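PDB 4ECN: leucine-rich repeat protein from Bacteroides thetaiotaomicron, which is of unknown function but, as an extracellular protein built largely of leucine-rich repeats, probably binds other proteins. Local coordinates for residues A[815-820]-A[836-841]; A[830-835]-A[854-859]; A[822-827]-A[844-849]; A[756-761]-A[779-784]; A[858-863]-A[870-875]. All coordinates share one frame; numbering follows the deposited sequence.

All five contacts lie in the C-terminal end of the leucine-rich-repeat solenoid. Contact 4 comes first along the chain and pairs strands 757-759 and 780-782; contact 2 pairs 831-833 with 857-859 of the same parallel sheet. The centres of contact 2 and contact 4 are about 15 Å apart. Contacts 1, 2 and 3 interleave in sequence, joining the same two consecutive coils at different points around their circumference, with centres 11 to 17 Å apart. Contact 5 leaves strand 857-859, shared with contact 2, and closes the end of the solenoid. A salt bridge between R784 and D833 ties contact 4 to contact 2 across the intervening strand 810-812.

Contact 1 (A[815-820]-A[836-841]); sequences SNDIRK and DNPNIS
N837 reaches from its own coil into the backbone of 815-820. Its CG stands anti to the carbonyl carbon (chi1 -72°), which carries OD1 to I818 N, the donor of a 2.9 Å bond to it. That bond is nearly straight, 173° at the hydrogen, while N816 N adds only a weak, bent one to the same oxygen. The ND2 end is occupied too, donating to I834 O and I813 O. N816 repeats the scheme one coil earlier, with OD1 taking Q786 N and ND2 serving I783 O and I813 O: the asparagine ladder of leucine-rich repeats. With an alanine in place of N837, buried I818 N would probably be left without its acceptor and the two carbonyls would each lose a donor.

I818 and I840 run side by side and point the same way, CG2 of I818 lying 3.9 Å from CD1 of I840. At one end S815 OG donates to D836 OD2 at 3.1 Å, approaching from well above the carboxylate plane; D836 OD1 meanwhile pairs with R793. At the other, R819 bends at chi2 and lays CD 3.6 Å from N839 CB, while its guanidinium meets D817 in a salt bridge, NH2 to OD2 at 2.8 Å. S841 N closes the pair on R819 O at 3.2 Å.

The two segments lie in the loops that follow strands 810-812 and 831-833; the second makes a type I turn from N837 to I840 and leads to strand 841-843.

Contact 2 (A[830-835]-A[854-859]); sequences YILDIA and GMYVLL
Y830 O receives V857 N at 2.7 Å, the first of four backbone bonds that alternate between the segments. V857 O then takes L832 N, L832 O takes L859 N at 2.9 Å, and L859 O takes I834 N. The strand directions differ by only 5°, hence parallel, and the bridges pair I831 with V857 and D833 with L859.

Side chains of one face lie inside the coils. L832 and L858 run side by side, CD2 of L832 3.8 Å from CD1 of L858, and I834 CG1 meets the same methyl at 4.0 Å. The Y856 ring turns one face to Y830 CA, a CH-pi contact 4.0 Å from the ring centroid. These are the last two strands of the parallel sheet on the concave side of the leucine-rich-repeat solenoid, 857-859 forming its C-terminal edge.

On the opposite face D833 crosses L859, OD1 lying 3.6 Å from L859 CB, while D833 OD2 forms a salt bridge with R784 two coils back. Farther out, L825 and V847 pack against Y856. Strand 857-859 is preceded by G854, at positive phi the C-prime residue of the Schellman motif that ends helix 848-852, with M855 N bonded to Y850 O.

Contact 3 (A[822-827]-A[844-849]); sequences DEKLTP and VTSVCP
S846 OG donates to L825 O at 2.9 Å. The donor lies 18° from the carbonyl plane, with a C=O...OG angle of 121°. S846 can present its hydroxyl there because OG sits between the backbone N and the carbonyl carbon (chi1 54°), on the flank turned to 822-827.

The apolar contacts spread to both sides of this bond. Toward the interior, L825 and V844 lie side by side and point the same way, CD1 of L825 being 3.9 Å from CG1 of V844. V847 comes at L825 from an angle and brings CG1 to 3.8 Å from L825 CB; the same methyl is 3.5 Å from T826 O. Toward the outside, the extended K824 chain runs past S846, with its CE 3.7 Å from S846 CB, so that the aliphatic part of the lysine does the touching.

In the leucine-rich-repeat solenoid these segments are the returning, convex-side passages of two consecutive coils, opposite the parallel sheet. L825, V844 and V847 are the inward residues, and the Y856 ring, from just before the last strand of that sheet, packs against L825 and V847.

Backbone bonds shape the second segment on its own: V847 N to V844 O and C848 N to T845 O, both 3.1 Å, make the turn that leads into helix 848-852. Elsewhere in 822-827, E823 accepts from T803 OG1 and W798 NE1, linking the segment to the preceding coil.

Contact 4 (A[756-761]-A[779-784]); sequences SNMDVS and KAFGIR
Two neighbouring strands of the concave parallel sheet of a leucine-rich-repeat solenoid meet here, 757-759 and 780-782, with S756 bonded to K779 at one end and S761 to R784 at the other. Their directions differ by 6°, and the backbone bonds alternate: M758 N to A780 O, G782 N to M758 O, V760 N to G782 O at 2.7 Å. S756 O opens the series by gripping two donors, K779 N in the carbonyl plane on a lone pair at 2.9 Å and A780 N nearly along the C=O axis.

Inside the coils M758 and F781 run side by side, pointing the same way, with CB of M758 3.8 Å from CD1 of F781. V760 crosses the far end of that ring, its CG2 3.7 Å from F781 CZ. The opposite face carries N757, D759 and A780, and helix 402-409 packs on it; D759 OD2 also bonds S401 OG.

D759 OD1 forms an Asx turn, taking S761 N at 3.0 Å on its anti side, and with its syn lone pair it accepts S761 OG at 2.7 Å. A side chain at G782 would run into that oxygen, so a glycine fits here. S761 OG then accepts R784 N at 2.8 Å, and at the other end K779 NZ donates to S756 OG, which itself donates to Q777 O.

Each serine hydroxyl thus gives and receives a bond, tying the strands together or to a neighbour. D759 OD1 is the final acceptor in a chain from R784 N through S761 OG, and the Asx turn probably holds it in place.

Contact 5 (A[858-863]-A[870-875]); sequences LLYDKT and DALGIE
K862 O accepts E875 N at 2.7 Å in the carbonyl plane, a nearly straight bond (170° at the hydrogen) between segments whose touching parts, 858-862 and 872-875, run 23° apart. They come nearest at K862 and I874, after 858-863 has left the final strand of the parallel sheet. In the leucine-rich-repeat fold this is the C-terminal end of the solenoid, where the chain's last residues lie along the final coil. G873, at positive phi, makes the bend between L872 and I874.

Y860 carries the side-chain contact. Its CG is held between the backbone N and the carbonyl carbon (chi1 72°), which swings the ring toward 870-875. OH donates to L872 O at 2.6 Å, on a lone pair in the carbonyl plane. L872 and I874 each cross the ring obliquely, CD2 of L872 3.6 Å from CZ of Y860 and CD1 of I874 3.6 Å from its CE2. A phenylalanine here would probably keep this packing but leave L872 O without its hydroxyl donor and the tail less firmly tied. I866 of strand 865-867 touches all three side chains, and L858 adds a looser contact to L872.

D861 turns away from 870-875, and its OD2 takes D836 N of the preceding coil. K862, its chain extended beyond CG, lies alongside the bend, with CD 3.3 Å from G873 O and CE 3.4 Å from L872 O.

Contact 1 (A[815-820]-A[836-841])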
# COMPACT_ATOMS: atom_id res chain seq x y z
N SER A 815 8.14 32.68 31.54
CA SER A 815 9.60 32.69 31.32
C SER A 815 10.09 34.09 30.97
O SER A 815 10.87 34.27 30.05
CB SER A 815 10.02 31.68 30.25
OG SER A 815 11.42 31.44 30.28
N ASN A 816 9.65 35.08 31.74
CA ASN A 816 10.05 36.49 31.68
C ASN A 816 10.44 36.89 33.08
O ASN A 816 10.66 35.99 33.91
CB ASN A 816 8.92 37.37 31.10
CG ASN A 816 8.71 37.20 29.61
OD1 ASN A 816 9.65 37.33 28.81
ND2 ASN A 816 7.47 37.02 29.17
N ASP A 817 10.50 38.19 33.40
CA ASP A 817 10.77 38.62 34.76
C ASP A 817 9.62 39.54 35.22
O ASP A 817 9.87 40.66 35.67
CB ASP A 817 12.15 39.32 34.86
CG ASP A 817 12.63 39.59 36.28
OD1 ASP A 817 12.07 38.97 37.24
OD2 ASP A 817 13.59 40.37 36.44
N ILE A 818 8.37 39.07 35.10
CA ILE A 818 7.22 39.90 35.47
C ILE A 818 7.24 40.10 37.00
O ILE A 818 7.52 39.17 37.76
CB ILE A 818 5.85 39.36 34.95
CG1 ILE A 818 5.83 39.29 33.40
CG2 ILE A 818 4.65 40.17 35.47
CD1 ILE A 818 6.17 40.60 32.62
N ARG A 819 7.07 41.36 37.40
CA ARG A 819 7.12 41.79 38.78
C ARG A 819 5.67 41.90 39.34
O ARG A 819 4.89 40.96 39.18
CB ARG A 819 7.89 43.12 38.86
CG ARG A 819 9.33 43.04 38.30
CD ARG A 819 10.24 42.17 39.15
NE ARG A 819 11.57 41.97 38.58
CZ ARG A 819 12.61 42.76 38.81
NH1 ARG A 819 12.48 43.84 39.57
NH2 ARG A 819 13.79 42.49 38.27
N LYS A 820 5.33 43.02 40.02
CA LYS A 820 4.00 43.21 40.59
C LYS A 820 2.96 43.36 39.49
O LYS A 820 3.23 43.99 38.45
CB LYS A 820 3.99 44.44 41.52
CG LYS A 820 2.68 44.67 42.31
CD LYS A 820 2.84 44.36 43.79
CE LYS A 820 1.77 45.02 44.63
NZ LYS A 820 2.06 44.89 46.08
N ASP A 836 7.61 30.61 35.51
CA ASP A 836 8.99 30.96 35.27
C ASP A 836 9.15 32.51 35.26
O ASP A 836 9.88 33.05 34.44
CB ASP A 836 9.49 30.30 33.96
CG ASP A 836 11.00 30.23 33.77
OD1 ASP A 836 11.74 30.78 34.63
OD2 ASP A 836 11.44 29.63 32.75
N ASN A 837 8.46 33.21 36.22
CA ASN A 837 8.54 34.66 36.53
C ASN A 837 8.87 34.70 38.01
O ASN A 837 7.98 34.48 38.81
CB ASN A 837 7.27 35.44 36.14
CG ASN A 837 7.10 35.60 34.64
OD1 ASN A 837 7.71 36.45 34.02
ND2 ASN A 837 6.23 34.81 34.04
N PRO A 838 10.17 34.71 38.38
CA PRO A 838 10.53 34.45 39.79
C PRO A 838 10.25 35.60 40.75
O PRO A 838 10.14 35.38 41.96
CB PRO A 838 12.04 34.19 39.75
CG PRO A 838 12.41 34.12 38.32
CD PRO A 838 11.37 34.87 37.55
N ASN A 839 10.16 36.80 40.21
CA ASN A 839 9.95 37.95 41.05
C ASN A 839 8.52 38.47 40.88
O ASN A 839 8.25 39.62 41.22
CB ASN A 839 10.99 39.01 40.70
CG ASN A 839 12.43 38.54 40.93
OD1 ASN A 839 13.28 38.60 40.04
ND2 ASN A 839 12.73 38.05 42.14
N ILE A 840 7.59 37.60 40.42
CA ILE A 840 6.18 37.97 40.25
C ILE A 840 5.52 38.09 41.65
O ILE A 840 5.87 37.37 42.59
CB ILE A 840 5.38 37.01 39.32
CG1 ILE A 840 4.18 37.73 38.65
CG2 ILE A 840 4.95 35.70 40.01
CD1 ILE A 840 3.56 37.00 37.42
N SER A 841 4.60 39.04 41.75
CA SER A 841 3.77 39.34 42.90
C SER A 841 2.36 39.59 42.39
O SER A 841 2.10 40.67 41.84
CB SER A 841 4.34 40.53 43.67
OG SER A 841 3.66 40.75 44.89

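Contact 2 (A[830-835]-A[854-859])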
# COMPACT_ATOMS: atom_id res chain seq x y z
N TYR A 830 -9.36 32.82 30.94
CA TYR A 830 -9.26 31.65 31.79
C TYR A 830 -8.07 30.70 31.48
O TYR A 830 -7.99 29.65 32.12
CB TYR A 830 -10.57 30.85 31.74
CG TYR A 830 -10.92 30.23 30.41
CD1 TYR A 830 -10.50 28.93 30.10
CD2 TYR A 830 -11.77 30.87 29.52
CE1 TYR A 830 -10.86 28.32 28.90
CE2 TYR A 830 -12.15 30.26 28.32
CZ TYR A 830 -11.69 28.99 28.01
OH TYR A 830 -12.04 28.37 26.83
N ILE A 831 -7.14 31.07 30.55
CA ILE A 831 -5.91 30.27 30.29
C ILE A 831 -4.72 31.20 30.45
O ILE A 831 -4.41 31.93 29.52
CB ILE A 831 -5.87 29.53 28.93
CG1 ILE A 831 -7.19 28.83 28.60
CG2 ILE A 831 -4.70 28.55 28.92
CD1 ILE A 831 -7.30 28.35 27.22
N LEU A 832 -4.07 31.20 31.64
CA LEU A 832 -2.98 32.14 31.90
C LEU A 832 -1.69 31.43 32.29
O LEU A 832 -1.68 30.68 33.26
CB LEU A 832 -3.39 33.11 33.03
CG LEU A 832 -2.44 34.26 33.34
CD1 LEU A 832 -2.43 35.28 32.23
CD2 LEU A 832 -2.85 34.97 34.62
N ASP A 833 -0.59 31.73 31.55
CA ASP A 833 0.74 31.18 31.82
C ASP A 833 1.62 32.28 32.40
O ASP A 833 2.02 33.21 31.69
CB ASP A 833 1.39 30.56 30.56
CG ASP A 833 2.89 30.30 30.62
OD1 ASP A 833 3.38 29.82 31.68
OD2 ASP A 833 3.57 30.50 29.60
N ILE A 834 1.89 32.18 33.70
CA ILE A 834 2.73 33.15 34.38
C ILE A 834 3.93 32.42 35.02
O ILE A 834 4.68 33.04 35.77
CB ILE A 834 1.94 33.98 35.42
CG1 ILE A 834 1.30 33.10 36.52
CG2 ILE A 834 0.93 34.89 34.72
CD1 ILE A 834 0.93 33.92 37.79
N ALA A 835 4.13 31.12 34.66
CA ALA A 835 5.23 30.31 35.18
C ALA A 835 6.58 30.81 34.69
O ALA A 835 6.68 31.40 33.61
CB ALA A 835 5.05 28.87 34.79
N GLY A 854 -12.48 24.09 38.29
CA GLY A 854 -11.85 23.58 37.07
C GLY A 854 -12.25 24.33 35.83
O GLY A 854 -12.38 23.74 34.76
N MSE A 855 -12.45 25.65 35.97
CA MSE A 855 -12.90 26.54 34.88
C MSE A 855 -11.83 27.59 34.52
O MSE A 855 -12.10 28.49 33.73
CB MSE A 855 -14.19 27.25 35.29
CG MSE A 855 -15.34 26.31 35.62
SE MSE A 855 -17.00 27.28 36.01
CE MSE A 855 -16.59 28.22 37.68
N TYR A 856 -10.63 27.46 35.11
CA TYR A 856 -9.47 28.33 34.93
C TYR A 856 -8.20 27.48 34.92
O TYR A 856 -8.03 26.61 35.80
CB TYR A 856 -9.43 29.39 36.05
CG TYR A 856 -8.68 30.67 35.73
CD1 TYR A 856 -7.30 30.76 35.90
CD2 TYR A 856 -9.37 31.84 35.41
CE1 TYR A 856 -6.62 31.96 35.70
CE2 TYR A 856 -8.71 33.04 35.19
CZ TYR A 856 -7.33 33.11 35.34
OH TYR A 856 -6.68 34.31 35.11
N VAL A 857 -7.34 27.70 33.92
CA VAL A 857 -6.08 26.98 33.76
C VAL A 857 -4.95 27.93 34.06
O VAL A 857 -4.71 28.86 33.29
CB VAL A 857 -5.95 26.38 32.35
CG1 VAL A 857 -4.75 25.45 32.28
CG2 VAL A 857 -7.23 25.65 31.95
N LEU A 858 -4.30 27.75 35.21
CA LEU A 858 -3.20 28.63 35.56
C LEU A 858 -1.91 27.85 35.56
O LEU A 858 -1.81 26.83 36.24
CB LEU A 858 -3.40 29.36 36.89
CG LEU A 858 -2.32 30.39 37.23
CD1 LEU A 858 -2.48 31.66 36.41
CD2 LEU A 858 -2.32 30.73 38.69
N LEU A 859 -0.95 28.32 34.74
CA LEU A 859 0.40 27.80 34.64
C LEU A 859 1.28 28.67 35.49
O LEU A 859 1.34 29.89 35.30
CB LEU A 859 0.92 27.69 33.20
CG LEU A 859 0.25 26.66 32.29
CD1 LEU A 859 0.96 26.58 30.97
CD2 LEU A 859 0.26 25.25 32.91

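Contact 3 (A[822-827]-A[844-849])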
# COMPACT_ATOMS: atom_id res chain seq x y z
N ASP A 822 -1.08 44.50 39.48
CA ASP A 822 -2.15 45.14 40.25
C ASP A 822 -3.54 44.84 39.66
O ASP A 822 -4.53 45.01 40.38
CB ASP A 822 -1.93 46.66 40.36
CG ASP A 822 -0.83 47.06 41.33
OD1 ASP A 822 -0.66 46.39 42.38
OD2 ASP A 822 -0.16 48.09 41.06
N GLU A 823 -3.63 44.38 38.39
CA GLU A 823 -4.92 44.03 37.79
C GLU A 823 -5.61 42.87 38.50
O GLU A 823 -4.97 41.88 38.86
CB GLU A 823 -4.78 43.65 36.31
CG GLU A 823 -4.43 44.78 35.38
CD GLU A 823 -4.74 44.43 33.95
OE1 GLU A 823 -5.91 44.58 33.54
OE2 GLU A 823 -3.81 44.02 33.22
N LYS A 824 -6.93 42.99 38.65
CA LYS A 824 -7.81 41.94 39.16
C LYS A 824 -8.09 41.03 37.95
O LYS A 824 -8.57 41.51 36.92
CB LYS A 824 -9.08 42.57 39.78
CG LYS A 824 -10.07 41.59 40.41
CD LYS A 824 -11.39 42.29 40.84
CE LYS A 824 -12.36 41.32 41.50
NZ LYS A 824 -13.70 41.92 41.76
N LEU A 825 -7.68 39.76 38.05
CA LEU A 825 -7.86 38.82 36.94
C LEU A 825 -9.31 38.56 36.69
O LEU A 825 -10.11 38.52 37.63
CB LEU A 825 -7.14 37.48 37.14
CG LEU A 825 -5.62 37.50 37.22
CD1 LEU A 825 -5.10 36.12 37.52
CD2 LEU A 825 -5.00 38.05 35.94
N THR A 826 -9.66 38.42 35.41
CA THR A 826 -11.03 38.17 35.02
C THR A 826 -11.22 36.68 34.81
O THR A 826 -10.25 35.99 34.45
CB THR A 826 -11.41 39.00 33.76
OG1 THR A 826 -10.57 38.65 32.65
CG2 THR A 826 -11.40 40.50 34.03
N PRO A 827 -12.44 36.14 35.05
CA PRO A 827 -12.67 34.71 34.81
C PRO A 827 -12.77 34.40 33.33
O PRO A 827 -12.75 33.23 32.94
CB PRO A 827 -14.00 34.43 35.53
CG PRO A 827 -14.70 35.73 35.57
CD PRO A 827 -13.68 36.82 35.52
N VAL A 844 -4.66 36.23 43.10
CA VAL A 844 -5.61 35.54 42.24
C VAL A 844 -6.96 35.24 42.96
O VAL A 844 -7.72 34.40 42.48
CB VAL A 844 -4.98 34.24 41.69
CG1 VAL A 844 -3.77 34.55 40.80
CG2 VAL A 844 -4.59 33.27 42.80
N THR A 845 -7.30 35.99 44.04
CA THR A 845 -8.55 35.83 44.80
C THR A 845 -9.77 35.91 43.86
O THR A 845 -10.67 35.07 43.96
CB THR A 845 -8.63 36.90 45.91
OG1 THR A 845 -7.53 36.72 46.81
CG2 THR A 845 -9.93 36.84 46.71
N SER A 846 -9.77 36.88 42.92
CA SER A 846 -10.85 37.13 41.96
C SER A 846 -11.24 35.88 41.14
O SER A 846 -12.42 35.70 40.84
CB SER A 846 -10.45 38.24 41.00
OG SER A 846 -9.22 38.01 40.34
N VAL A 847 -10.26 35.04 40.80
CA VAL A 847 -10.48 33.85 39.96
C VAL A 847 -10.30 32.56 40.79
O VAL A 847 -10.43 31.46 40.24
CB VAL A 847 -9.52 33.89 38.74
CG1 VAL A 847 -9.91 35.01 37.80
CG2 VAL A 847 -8.06 34.03 39.15
N CYS A 848 -10.05 32.71 42.12
CA CYS A 848 -9.83 31.60 43.04
C CYS A 848 -11.00 30.59 43.00
O CYS A 848 -10.70 29.41 42.82
CB CYS A 848 -9.58 32.10 44.46
SG CYS A 848 -9.40 30.78 45.68
N PRO A 849 -12.31 30.99 43.07
CA PRO A 849 -13.38 29.96 42.98
C PRO A 849 -13.48 29.31 41.60
O PRO A 849 -13.90 28.15 41.50
CB PRO A 849 -14.65 30.74 43.31
CG PRO A 849 -14.33 32.16 43.07
CD PRO A 849 -12.88 32.34 43.30

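Contact 4 (A[756-761]-A[779-784])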
# COMPACT_ATOMS: atom_id res chain seq x y z
N SER A 756 -7.11 37.62 15.57
CA SER A 756 -7.52 36.65 16.59
C SER A 756 -6.33 36.05 17.33
O SER A 756 -6.36 35.98 18.56
CB SER A 756 -8.36 35.52 15.99
OG SER A 756 -9.74 35.83 15.87
N ASN A 757 -5.32 35.56 16.60
CA ASN A 757 -4.22 34.83 17.22
C ASN A 757 -2.87 35.43 16.87
O ASN A 757 -2.55 35.60 15.69
CB ASN A 757 -4.27 33.37 16.77
CG ASN A 757 -5.66 32.86 16.52
OD1 ASN A 757 -6.50 32.82 17.43
ND2 ASN A 757 -5.97 32.61 15.25
N MSE A 758 -2.06 35.74 17.90
CA MSE A 758 -0.72 36.30 17.66
C MSE A 758 0.27 35.76 18.67
O MSE A 758 -0.00 35.75 19.87
CB MSE A 758 -0.72 37.83 17.68
CG MSE A 758 0.62 38.39 17.23
SE MSE A 758 0.55 40.21 16.68
CE MSE A 758 2.41 40.51 16.43
N ASP A 759 1.44 35.35 18.17
CA ASP A 759 2.51 34.83 19.02
C ASP A 759 3.84 35.53 18.69
O ASP A 759 4.34 35.41 17.57
CB ASP A 759 2.64 33.31 18.89
CG ASP A 759 3.30 32.61 20.07
OD1 ASP A 759 4.03 33.29 20.83
OD2 ASP A 759 3.12 31.39 20.21
N VAL A 760 4.36 36.30 19.66
CA VAL A 760 5.63 37.01 19.55
C VAL A 760 6.62 36.44 20.59
O VAL A 760 7.56 37.14 20.99
CB VAL A 760 5.52 38.56 19.65
CG1 VAL A 760 5.04 39.14 18.34
CG2 VAL A 760 4.66 39.02 20.82
N SER A 761 6.43 35.15 20.99
CA SER A 761 7.32 34.48 21.94
C SER A 761 8.71 34.33 21.36
O SER A 761 8.84 34.15 20.14
CB SER A 761 6.77 33.11 22.34
OG SER A 761 5.55 33.28 23.04
N LYS A 779 -8.31 36.61 20.59
CA LYS A 779 -8.67 35.48 21.47
C LYS A 779 -7.44 34.85 22.18
O LYS A 779 -7.61 34.24 23.24
CB LYS A 779 -9.43 34.38 20.69
CG LYS A 779 -10.89 34.74 20.38
CD LYS A 779 -11.13 34.79 18.88
CE LYS A 779 -12.44 35.41 18.49
NZ LYS A 779 -12.53 35.61 17.01
N ALA A 780 -6.21 35.00 21.62
CA ALA A 780 -4.97 34.45 22.17
C ALA A 780 -3.77 35.29 21.83
O ALA A 780 -3.56 35.65 20.66
CB ALA A 780 -4.73 33.04 21.66
N PHE A 781 -2.94 35.56 22.85
CA PHE A 781 -1.73 36.32 22.65
C PHE A 781 -0.59 35.69 23.42
O PHE A 781 -0.77 35.34 24.58
CB PHE A 781 -1.93 37.78 23.06
CG PHE A 781 -0.81 38.66 22.58
CD1 PHE A 781 -0.76 39.08 21.26
CD2 PHE A 781 0.22 39.02 23.44
CE1 PHE A 781 0.29 39.87 20.81
CE2 PHE A 781 1.28 39.80 22.98
CZ PHE A 781 1.31 40.22 21.67
N GLY A 782 0.56 35.55 22.79
CA GLY A 782 1.76 34.98 23.40
C GLY A 782 2.99 35.86 23.25
O GLY A 782 3.26 36.38 22.17
N ILE A 783 3.72 36.06 24.35
CA ILE A 783 4.93 36.86 24.44
C ILE A 783 5.83 36.16 25.49
O ILE A 783 6.39 36.79 26.38
CB ILE A 783 4.59 38.35 24.75
CG1 ILE A 783 5.85 39.26 24.66
CG2 ILE A 783 3.83 38.52 26.07
CD1 ILE A 783 5.61 40.69 24.61
N ARG A 784 5.98 34.85 25.37
CA ARG A 784 6.84 34.08 26.28
C ARG A 784 8.32 34.31 26.01
O ARG A 784 8.69 34.63 24.88
CB ARG A 784 6.55 32.58 26.12
CG ARG A 784 5.48 32.01 27.05
CD ARG A 784 5.46 30.48 27.03
NE ARG A 784 6.80 29.89 27.19
CZ ARG A 784 7.33 29.48 28.34
NH1 ARG A 784 6.63 29.53 29.47
NH2 ARG A 784 8.56 28.98 28.36

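Contact 5 (A[858-863]-A[870-875])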
# COMPACT_ATOMS: atom_id res chain seq x y z
N LEU A 858 -4.30 27.75 35.21
CA LEU A 858 -3.20 28.63 35.56
C LEU A 858 -1.91 27.85 35.56
O LEU A 858 -1.81 26.83 36.24
CB LEU A 858 -3.40 29.36 36.89
CG LEU A 858 -2.32 30.39 37.23
CD1 LEU A 858 -2.48 31.66 36.41
CD2 LEU A 858 -2.32 30.73 38.69
N LEU A 859 -0.95 28.32 34.74
CA LEU A 859 0.40 27.80 34.64
C LEU A 859 1.28 28.67 35.49
O LEU A 859 1.34 29.89 35.30
CB LEU A 859 0.92 27.69 33.20
CG LEU A 859 0.25 26.66 32.29
CD1 LEU A 859 0.96 26.58 30.97
CD2 LEU A 859 0.26 25.25 32.91
N TYR A 860 1.87 28.06 36.51
CA TYR A 860 2.63 28.72 37.54
C TYR A 860 3.57 27.74 38.24
O TYR A 860 3.51 26.52 37.99
CB TYR A 860 1.62 29.32 38.55
CG TYR A 860 0.96 28.26 39.41
CD1 TYR A 860 0.04 27.37 38.86
CD2 TYR A 860 1.30 28.10 40.75
CE1 TYR A 860 -0.51 26.33 39.61
CE2 TYR A 860 0.75 27.07 41.52
CZ TYR A 860 -0.16 26.20 40.95
OH TYR A 860 -0.75 25.21 41.69
N ASP A 861 4.39 28.28 39.16
CA ASP A 861 5.34 27.57 40.00
C ASP A 861 4.96 27.76 41.45
O ASP A 861 4.77 28.90 41.88
CB ASP A 861 6.78 28.07 39.74
CG ASP A 861 7.27 28.05 38.31
OD1 ASP A 861 6.99 27.06 37.59
OD2 ASP A 861 8.02 28.99 37.92
N LYS A 862 4.92 26.66 42.24
CA LYS A 862 4.57 26.71 43.68
C LYS A 862 5.61 27.55 44.47
O LYS A 862 5.38 27.84 45.64
CB LYS A 862 4.43 25.30 44.28
CG LYS A 862 3.25 24.50 43.72
CD LYS A 862 3.11 23.10 44.33
CE LYS A 862 1.87 22.39 43.86
NZ LYS A 862 1.61 21.14 44.64
N THR A 863 6.70 28.03 43.80
CA THR A 863 7.76 28.88 44.37
C THR A 863 7.43 30.37 44.25
O THR A 863 8.05 31.19 44.94
CB THR A 863 9.12 28.65 43.67
OG1 THR A 863 9.17 29.38 42.43
CG2 THR A 863 9.46 27.18 43.47
N ASP A 870 -5.48 28.94 48.13
CA ASP A 870 -4.85 27.91 48.94
C ASP A 870 -4.78 26.60 48.17
O ASP A 870 -3.84 25.84 48.38
CB ASP A 870 -5.61 27.72 50.27
CG ASP A 870 -5.47 28.90 51.20
OD1 ASP A 870 -6.03 29.98 50.89
OD2 ASP A 870 -4.80 28.76 52.25
N ALA A 871 -5.73 26.39 47.24
CA ALA A 871 -5.84 25.18 46.40
C ALA A 871 -4.61 24.97 45.49
O ALA A 871 -4.38 23.84 45.04
CB ALA A 871 -7.10 25.26 45.54
N LEU A 872 -3.82 26.05 45.22
CA LEU A 872 -2.62 26.03 44.35
C LEU A 872 -1.43 25.32 45.00
O LEU A 872 -0.58 24.77 44.29
CB LEU A 872 -2.18 27.45 43.95
CG LEU A 872 -3.12 28.28 43.06
CD1 LEU A 872 -2.58 29.68 42.88
CD2 LEU A 872 -3.34 27.64 41.70
N GLY A 873 -1.36 25.39 46.32
CA GLY A 873 -0.26 24.80 47.07
C GLY A 873 1.03 25.58 46.95
O GLY A 873 2.10 24.99 46.79
N ILE A 874 0.93 26.92 47.03
CA ILE A 874 2.09 27.83 46.97
C ILE A 874 2.93 27.62 48.24
O ILE A 874 2.37 27.56 49.34
CB ILE A 874 1.61 29.31 46.82
CG1 ILE A 874 0.80 29.57 45.50
CG2 ILE A 874 2.74 30.34 47.03
CD1 ILE A 874 1.53 29.42 44.16
N GLU A 875 4.27 27.51 48.09
CA GLU A 875 5.22 27.35 49.19
C GLU A 875 5.23 28.61 50.07
O GLU A 875 5.67 29.68 49.63
CB GLU A 875 6.63 27.03 48.70
CG GLU A 875 6.80 25.59 48.21
CD GLU A 875 8.18 24.97 48.39
OE1 GLU A 875 9.17 25.73 48.47
OE2 GLU A 875 8.26 23.72 48.45